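Local coordinates for cellulase (Uncultured bacterium, PDB 6XSO), which probably hydrolyses internal beta-1,4-glycosidic bonds in cellulose and related plant polysaccharides such as xylan, as a broad-specificity endoglucanase of glycoside hydrolase family 5, at residues Gly59-Lys64 with Asp354-Thr359; Pro82-Tyr86 with Trp99-Val103; Phe68-Lys72 with Tyr109-Met115. All blocks are in the same frame, centred on the assembly; numbering follows the deposited sequence.

Contact 1: Gly59-Lys64 with Asp354-Thr359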
# COMPACT_ATOMS: atom_id res chain seq x y z
N GLY A 59 -2.72 13.08 -14.70
CA GLY A 59 -2.36 12.64 -16.04
C GLY A 59 -2.55 11.18 -16.34
O GLY A 59 -2.09 10.72 -17.39
N GLN A 60 -3.18 10.43 -15.47
CA GLN A 60 -3.57 9.08 -15.84
C GLN A 60 -4.99 9.10 -16.42
O GLN A 60 -5.80 9.95 -16.06
CB GLN A 60 -3.54 8.17 -14.62
CG GLN A 60 -2.16 8.02 -13.99
CD GLN A 60 -1.12 7.44 -14.93
OE1 GLN A 60 -1.42 6.61 -15.78
NE2 GLN A 60 0.12 7.90 -14.78
N PRO A 61 -5.29 8.19 -17.34
CA PRO A 61 -6.63 8.15 -17.93
C PRO A 61 -7.64 7.49 -16.99
O PRO A 61 -7.28 6.85 -16.00
CB PRO A 61 -6.42 7.26 -19.16
CG PRO A 61 -5.33 6.29 -18.70
CD PRO A 61 -4.41 7.11 -17.82
N VAL A 62 -8.92 7.67 -17.33
CA VAL A 62 -9.97 6.91 -16.65
C VAL A 62 -9.70 5.42 -16.83
O VAL A 62 -9.53 4.94 -17.96
CB VAL A 62 -11.35 7.32 -17.19
CG1 VAL A 62 -12.43 6.39 -16.66
CG2 VAL A 62 -11.66 8.77 -16.81
N THR A 63 -9.67 4.69 -15.72
CA THR A 63 -9.24 3.30 -15.75
C THR A 63 -10.32 2.43 -16.40
O THR A 63 -11.52 2.67 -16.22
CB THR A 63 -9.01 2.83 -14.32
OG1 THR A 63 -8.09 3.70 -13.63
CG2 THR A 63 -8.42 1.42 -14.26
N LYS A 64 -9.90 1.43 -17.15
CA LYS A 64 -10.79 0.50 -17.83
C LYS A 64 -10.43 -0.93 -17.45
O LYS A 64 -9.28 -1.22 -17.08
CB LYS A 64 -10.70 0.63 -19.35
CG LYS A 64 -11.27 1.94 -19.86
CD LYS A 64 -11.42 1.95 -21.35
CE LYS A 64 -10.08 2.03 -22.05
NZ LYS A 64 -10.27 1.88 -23.52
N ASP A 354 1.46 2.94 -18.38
CA ASP A 354 1.36 4.27 -17.80
C ASP A 354 0.67 5.22 -18.76
O ASP A 354 0.88 5.15 -19.98
CB ASP A 354 2.75 4.85 -17.50
CG ASP A 354 2.69 6.14 -16.73
OD1 ASP A 354 2.32 6.08 -15.54
OD2 ASP A 354 2.99 7.22 -17.30
N GLY A 355 -0.12 6.12 -18.21
CA GLY A 355 -0.69 7.15 -19.05
C GLY A 355 -1.60 6.55 -20.10
O GLY A 355 -2.32 5.58 -19.85
N ALA A 356 -1.54 7.12 -21.31
CA ALA A 356 -2.42 6.66 -22.38
C ALA A 356 -2.20 5.20 -22.74
O ALA A 356 -3.07 4.59 -23.36
CB ALA A 356 -2.23 7.54 -23.62
N SER A 357 -1.05 4.63 -22.37
CA SER A 357 -0.80 3.22 -22.65
C SER A 357 -1.83 2.34 -21.95
O SER A 357 -2.19 1.27 -22.46
CB SER A 357 0.62 2.83 -22.22
OG SER A 357 1.58 3.51 -23.01
N ARG A 358 -2.31 2.77 -20.79
CA ARG A 358 -3.29 1.98 -20.06
C ARG A 358 -4.60 1.83 -20.83
O ARG A 358 -5.32 0.85 -20.65
CB ARG A 358 -3.58 2.64 -18.71
CG ARG A 358 -2.43 2.64 -17.75
CD ARG A 358 -2.86 3.34 -16.47
NE ARG A 358 -1.83 3.40 -15.44
CZ ARG A 358 -2.02 3.99 -14.26
NH1 ARG A 358 -3.23 4.50 -14.00
NH2 ARG A 358 -1.05 4.05 -13.36
N THR A 359 -4.94 2.82 -21.65
CA THR A 359 -6.20 2.82 -22.38
C THR A 359 -6.18 1.83 -23.54
O THR A 359 -7.25 1.42 -24.01
CB THR A 359 -6.46 4.25 -22.86
OG1 THR A 359 -6.27 5.14 -21.75
CG2 THR A 359 -7.86 4.40 -23.42
O HOH W 1 -5.81 4.63 -15.22
O HOH W 2 -7.55 3.76 -19.55
O HOH W 3 -7.17 1.51 -18.22
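Gln60 OE1 accepts a 2.8 Å hydrogen bond from Gly355 N, with the donor tilted 21° from the carbonyl plane. The other branch of the same amide, NE2, donates to Asp354 OD1 at 3.0 Å and meets that oxygen from above the carboxylate plane, so two consecutive residues hold the amide and fix which way round it lies. The bend at chi2 (-60°) folds the amide back over Arg358: OE1 sits 3.1 Å from CZ, over the centre of one guanidinium face, where the angles rule out a hydrogen bond but the positive charge should still favour the oxygen. The guanidinium bonds along its rim instead, NH1 to Thr38 OG1, NH2 to Gly36 O and NE to Ser353 O. In its plane, a water accepts from NH1 and donates to Pro61 O and Thr63 OG1. Beside this, the Pro61 ring packs against residues 355-359, its CD 3.3 Å from Gly355 O and its CB 3.4 Å from Thr359 OG1. At the far end Lys64 NZ bonds Thr359 O at 3.1 Å, in the carbonyl plane on a lone pair. Two further waters link Val62 O to Thr359 OG1 and Lys64 N to Arg358 O. The arrangement joins the loop before helix 66-73 to the loop after strand 345-349, the last strand, where an eight-stranded TIM barrel closes on itself.

Contact 2: Pro82-Tyr86 with Trp99-Val103; sequences PVTWY and WMKRV
Trp85 and Trp99 form an offset edge-to-face pair: the edge of the Trp99 pyrrole ring is directed at the face of the Trp85 benzo ring, with centroids 5.2 Å apart and planes at 86°. The closest atoms are Trp85 CZ3 and Trp99 CD1, 3.7 Å apart. Trp99 reaches across because its CG lies opposite the backbone N (chi1 -179°), which extends the indole from helix 97-111 toward the loop.

The sulfur contact comes next. Met100, bent at chi2 and chi3, brings SD to 3.9 Å from Trp85 CZ3. This Met-aromatic approach is oblique: the line from Met100 SD to the centroid of the Trp85 six-membered ring runs 72° off the ring normal.

Aliphatic contacts fill the rest. Val83 CG1 lies at the edge of the Trp99 ring, 3.7 Å from NE1, and Val83 meets Val103 tip to tip, with CG1 to CG2 at 4.1 Å. Val103 CG2 also touches Trp85 CH2 at 4.0 Å. A glycine in place of Trp85 would probably leave the Trp99 edge and Met100 SD without their aromatic partner and open a gap beside Val103.

Polar ties run outward from the pair: Trp85 NE1 donates to Asn120 O and Trp85 N to Asp124 OD2, while Ile157 of helix 140-161 touches the same indole. Because the segments meet through apolar, aromatic and sulfur-aromatic contacts, their cohesion is probably mainly dispersive, with an electrostatic part from the edge-to-face pair; Trp99 NE1 is buried without a polar partner in the model, which is likely to carry some desolvation cost.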
# COMPACT_ATOMS: atom_id res chain seq x y z
N PRO A 82 -4.39 2.47 -4.68
CA PRO A 82 -4.37 3.56 -3.70
C PRO A 82 -5.52 4.52 -3.93
O PRO A 82 -5.85 4.87 -5.07
CB PRO A 82 -3.03 4.26 -3.96
CG PRO A 82 -2.31 3.46 -4.94
CD PRO A 82 -3.24 2.50 -5.60
N VAL A 83 -6.11 4.98 -2.84
CA VAL A 83 -7.24 5.91 -2.92
C VAL A 83 -7.00 7.04 -1.93
O VAL A 83 -6.69 6.79 -0.76
CB VAL A 83 -8.59 5.23 -2.60
CG1 VAL A 83 -9.73 6.21 -2.77
CG2 VAL A 83 -8.84 4.04 -3.46
N THR A 84 -7.20 8.28 -2.39
CA THR A 84 -7.16 9.47 -1.54
C THR A 84 -8.58 10.00 -1.37
O THR A 84 -9.29 10.22 -2.35
CB THR A 84 -6.24 10.54 -2.14
OG1 THR A 84 -4.91 10.02 -2.22
CG2 THR A 84 -6.27 11.83 -1.29
N TRP A 85 -8.98 10.20 -0.11
CA TRP A 85 -10.38 10.40 0.21
C TRP A 85 -10.78 11.83 0.56
O TRP A 85 -11.97 12.15 0.45
CB TRP A 85 -10.82 9.47 1.35
CG TRP A 85 -10.59 8.02 1.04
CD1 TRP A 85 -9.45 7.31 1.27
CD2 TRP A 85 -11.53 7.10 0.45
NE1 TRP A 85 -9.61 6.01 0.84
CE2 TRP A 85 -10.87 5.85 0.34
CE3 TRP A 85 -12.85 7.21 -0.01
CZ2 TRP A 85 -11.50 4.73 -0.17
CZ3 TRP A 85 -13.46 6.09 -0.55
CH2 TRP A 85 -12.77 4.87 -0.64
N TYR A 86 -9.84 12.69 0.96
CA TYR A 86 -10.22 13.93 1.62
C TYR A 86 -10.98 14.90 0.72
O TYR A 86 -11.78 15.71 1.22
CB TYR A 86 -9.00 14.62 2.25
CG TYR A 86 -8.05 15.34 1.29
CD1 TYR A 86 -8.18 16.70 1.04
CD2 TYR A 86 -7.01 14.66 0.68
CE1 TYR A 86 -7.31 17.35 0.17
CE2 TYR A 86 -6.14 15.30 -0.19
CZ TYR A 86 -6.30 16.65 -0.42
OH TYR A 86 -5.44 17.31 -1.28
N TRP A 99 -18.30 8.85 -5.55
CA TRP A 99 -16.90 8.46 -5.43
C TRP A 99 -16.77 7.02 -4.97
O TRP A 99 -15.98 6.24 -5.52
CB TRP A 99 -16.15 9.40 -4.46
CG TRP A 99 -14.70 8.99 -4.37
CD1 TRP A 99 -14.04 8.47 -3.30
CD2 TRP A 99 -13.74 9.02 -5.45
NE1 TRP A 99 -12.73 8.18 -3.63
CE2 TRP A 99 -12.52 8.51 -4.94
CE3 TRP A 99 -13.80 9.44 -6.78
CZ2 TRP A 99 -11.37 8.41 -5.72
CZ3 TRP A 99 -12.64 9.34 -7.56
CH2 TRP A 99 -11.45 8.83 -7.02
N MET A 100 -17.58 6.62 -3.98
CA MET A 100 -17.51 5.24 -3.50
C MET A 100 -17.88 4.28 -4.62
O MET A 100 -17.27 3.21 -4.75
CB MET A 100 -18.42 5.07 -2.29
CG MET A 100 -18.14 3.75 -1.53
SD MET A 100 -16.53 3.64 -0.67
CE MET A 100 -16.92 4.58 0.81
N LYS A 101 -18.89 4.63 -5.42
CA LYS A 101 -19.26 3.82 -6.57
C LYS A 101 -18.11 3.67 -7.55
O LYS A 101 -17.90 2.59 -8.11
CB LYS A 101 -20.45 4.49 -7.25
CG LYS A 101 -20.99 3.77 -8.47
CD LYS A 101 -22.32 4.40 -8.91
CE LYS A 101 -22.87 3.74 -10.17
NZ LYS A 101 -24.18 4.35 -10.57
N ARG A 102 -17.33 4.73 -7.77
CA ARG A 102 -16.22 4.63 -8.71
C ARG A 102 -15.12 3.73 -8.17
O ARG A 102 -14.56 2.90 -8.90
CB ARG A 102 -15.66 6.01 -9.07
CG ARG A 102 -14.44 5.96 -10.00
CD ARG A 102 -14.79 5.27 -11.30
NE ARG A 102 -13.60 5.08 -12.12
CZ ARG A 102 -13.50 4.19 -13.09
NH1 ARG A 102 -14.52 3.39 -13.38
NH2 ARG A 102 -12.38 4.09 -13.79
N VAL A 103 -14.76 3.90 -6.89
CA VAL A 103 -13.77 3.02 -6.27
C VAL A 103 -14.20 1.57 -6.42
O VAL A 103 -13.40 0.70 -6.77
CB VAL A 103 -13.56 3.40 -4.79
CG1 VAL A 103 -12.57 2.42 -4.16
CG2 VAL A 103 -13.07 4.84 -4.65

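Contact 3: Phe68-Lys72 with Tyr109-Met115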
# COMPACT_ATOMS: atom_id res chain seq x y z
N PHE A 68 -6.49 -4.63 -16.52
CA PHE A 68 -6.21 -5.68 -15.54
C PHE A 68 -6.21 -7.07 -16.17
O PHE A 68 -5.49 -7.94 -15.69
CB PHE A 68 -7.14 -5.53 -14.35
CG PHE A 68 -6.98 -4.19 -13.66
CD1 PHE A 68 -5.77 -3.82 -13.10
CD2 PHE A 68 -8.02 -3.28 -13.64
CE1 PHE A 68 -5.61 -2.59 -12.49
CE2 PHE A 68 -7.87 -2.04 -13.04
CZ PHE A 68 -6.67 -1.70 -12.47
N LYS A 69 -7.00 -7.28 -17.22
CA LYS A 69 -6.86 -8.50 -18.02
C LYS A 69 -5.43 -8.62 -18.53
O LYS A 69 -4.82 -9.69 -18.44
CB LYS A 69 -7.85 -8.47 -19.18
CG LYS A 69 -7.79 -9.68 -20.14
CD LYS A 69 -8.85 -9.56 -21.25
CE LYS A 69 -8.84 -10.75 -22.22
NZ LYS A 69 -7.56 -10.79 -22.95
N MET A 70 -4.87 -7.51 -19.01
CA MET A 70 -3.50 -7.52 -19.51
C MET A 70 -2.51 -7.83 -18.39
O MET A 70 -1.59 -8.64 -18.57
CB MET A 70 -3.18 -6.16 -20.15
CG MET A 70 -1.81 -6.11 -20.81
SD MET A 70 -1.44 -4.48 -21.50
CE MET A 70 -1.08 -3.55 -20.02
N MET A 71 -2.66 -7.18 -17.24
CA MET A 71 -1.77 -7.44 -16.11
C MET A 71 -1.83 -8.90 -15.70
O MET A 71 -0.79 -9.55 -15.48
CB MET A 71 -2.16 -6.54 -14.93
CG MET A 71 -1.79 -5.09 -15.14
SD MET A 71 -0.01 -4.84 -14.95
CE MET A 71 0.15 -3.18 -15.62
N LYS A 72 -3.04 -9.45 -15.59
CA LYS A 72 -3.18 -10.85 -15.21
C LYS A 72 -2.49 -11.78 -16.21
O LYS A 72 -1.79 -12.73 -15.82
CB LYS A 72 -4.67 -11.20 -15.13
CG LYS A 72 -4.97 -12.66 -14.90
CD LYS A 72 -4.71 -13.11 -13.49
CE LYS A 72 -5.10 -14.58 -13.31
NZ LYS A 72 -6.42 -14.93 -13.96
N TYR A 109 -13.02 -4.30 -11.42
CA TYR A 109 -12.19 -4.60 -12.58
C TYR A 109 -11.05 -5.54 -12.20
O TYR A 109 -10.64 -6.40 -13.00
CB TYR A 109 -11.53 -3.32 -13.12
CG TYR A 109 -12.42 -2.22 -13.65
CD1 TYR A 109 -13.74 -2.44 -14.01
CD2 TYR A 109 -11.89 -0.96 -13.84
CE1 TYR A 109 -14.52 -1.40 -14.51
CE2 TYR A 109 -12.65 0.08 -14.34
CZ TYR A 109 -13.97 -0.14 -14.65
OH TYR A 109 -14.75 0.90 -15.14
N VAL A 110 -10.50 -5.36 -11.00
CA VAL A 110 -9.37 -6.17 -10.56
C VAL A 110 -9.81 -7.58 -10.21
O VAL A 110 -9.24 -8.57 -10.69
CB VAL A 110 -8.68 -5.49 -9.37
CG1 VAL A 110 -7.62 -6.41 -8.80
CG2 VAL A 110 -8.08 -4.14 -9.75
N VAL A 111 -10.84 -7.70 -9.37
CA VAL A 111 -11.24 -9.02 -8.91
C VAL A 111 -11.90 -9.82 -10.03
O VAL A 111 -11.97 -11.06 -9.94
CB VAL A 111 -12.07 -8.95 -7.62
CG1 VAL A 111 -11.28 -8.29 -6.49
CG2 VAL A 111 -13.38 -8.26 -7.86
N ALA A 112 -12.36 -9.16 -11.10
CA ALA A 112 -12.87 -9.87 -12.26
C ALA A 112 -11.82 -10.77 -12.88
O ALA A 112 -12.18 -11.74 -13.56
CB ALA A 112 -13.34 -8.88 -13.32
N GLN A 113 -10.54 -10.46 -12.66
CA GLN A 113 -9.43 -11.25 -13.18
C GLN A 113 -8.93 -12.25 -12.16
O GLN A 113 -7.87 -12.86 -12.37
CB GLN A 113 -8.29 -10.33 -13.61
CG GLN A 113 -8.72 -9.32 -14.66
CD GLN A 113 -9.25 -9.98 -15.95
OE1 GLN A 113 -8.85 -11.08 -16.32
NE2 GLN A 113 -10.13 -9.27 -16.64
N ASP A 114 -9.65 -12.43 -11.07
CA ASP A 114 -9.24 -13.31 -9.98
C ASP A 114 -7.89 -12.90 -9.40
O ASP A 114 -7.13 -13.73 -8.90
CB ASP A 114 -9.26 -14.78 -10.37
CG ASP A 114 -9.48 -15.68 -9.18
OD1 ASP A 114 -10.38 -15.37 -8.36
OD2 ASP A 114 -8.74 -16.68 -9.05
N MET A 115 -7.60 -11.60 -9.46
CA MET A 115 -6.46 -11.06 -8.74
C MET A 115 -6.91 -10.51 -7.39
O MET A 115 -8.07 -10.13 -7.21
CB MET A 115 -5.80 -9.93 -9.55
CG MET A 115 -5.05 -10.42 -10.81
SD MET A 115 -4.05 -9.14 -11.64
CE MET A 115 -5.38 -8.19 -12.32
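Phe68 meets residues 109-115 from CB to the end of its ring. Its CB is 3.8 Å from Met115 CE, and the ring then runs out past Tyr109, whose CB lies 3.5 Å from Phe68 CD2. Every ring carbon from CG to CZ is close to Val110 CG2, for that methyl stands over the middle of one face: it is 3.8 Å from the centroid and only 4° off the ring normal, a nearly ideal CH-pi contact. With CG opposite its own carbonyl carbon (chi1 -60°), Phe68 turns this face to the valine. Ile79 of strand 78-81 and the loop residue Thr63 also touch Phe68.

From the other segment Met115, bent at chi3, sets its CE 3.4 Å from Phe68 O. Gln113 lays its amide alongside helix 66-73, its CD 3.5 Å from Lys69 CA and its NE2 close to Lys69 CB. These are van der Waals contacts, whereas the lysine's ammonium turns to Glu73.

One polar bond joins the segments. Lys72, bent at chi2 and chi4, passes alongside Met115, with CD 3.8 Å from Met115 CG, and donates from NZ to Gln113 O at 3.0 Å; the donor is tilted 30° from the carbonyl plane. That carbonyl belongs to the type I turn from Val111 to Asp114.

The chemistry is thus graded: apolar contact with a precise CH-pi geometry at the buried Phe68, and one charged donor to a backbone carbonyl at the partly exposed Lys72, where the negative Asp114 may add weak long-range attraction.

Contacts 2 and 3 are both nested in the chain loop closed by contact 1, and contact 2 lies within that closed by contact 3. Their centres are about 17 Å (1 to 2), 16 Å (1 to 3) and 19 Å (2 to 3) apart. Helix 97-111 serves contacts 2 and 3, and the chain of 59-64 leads into helix 66-73 of contact 3. Arg102 connects all three, its NH2 probably bonding Thr63 O at 2.9 Å and its NH1 probably bonding Tyr109 OH at 3.1 Å. Together they tie helices 66-73 and 97-111 and their neighbouring loops to one another and, through contact 1, to the loop after strand 345-349, the last of the eight strands of the TIM barrel.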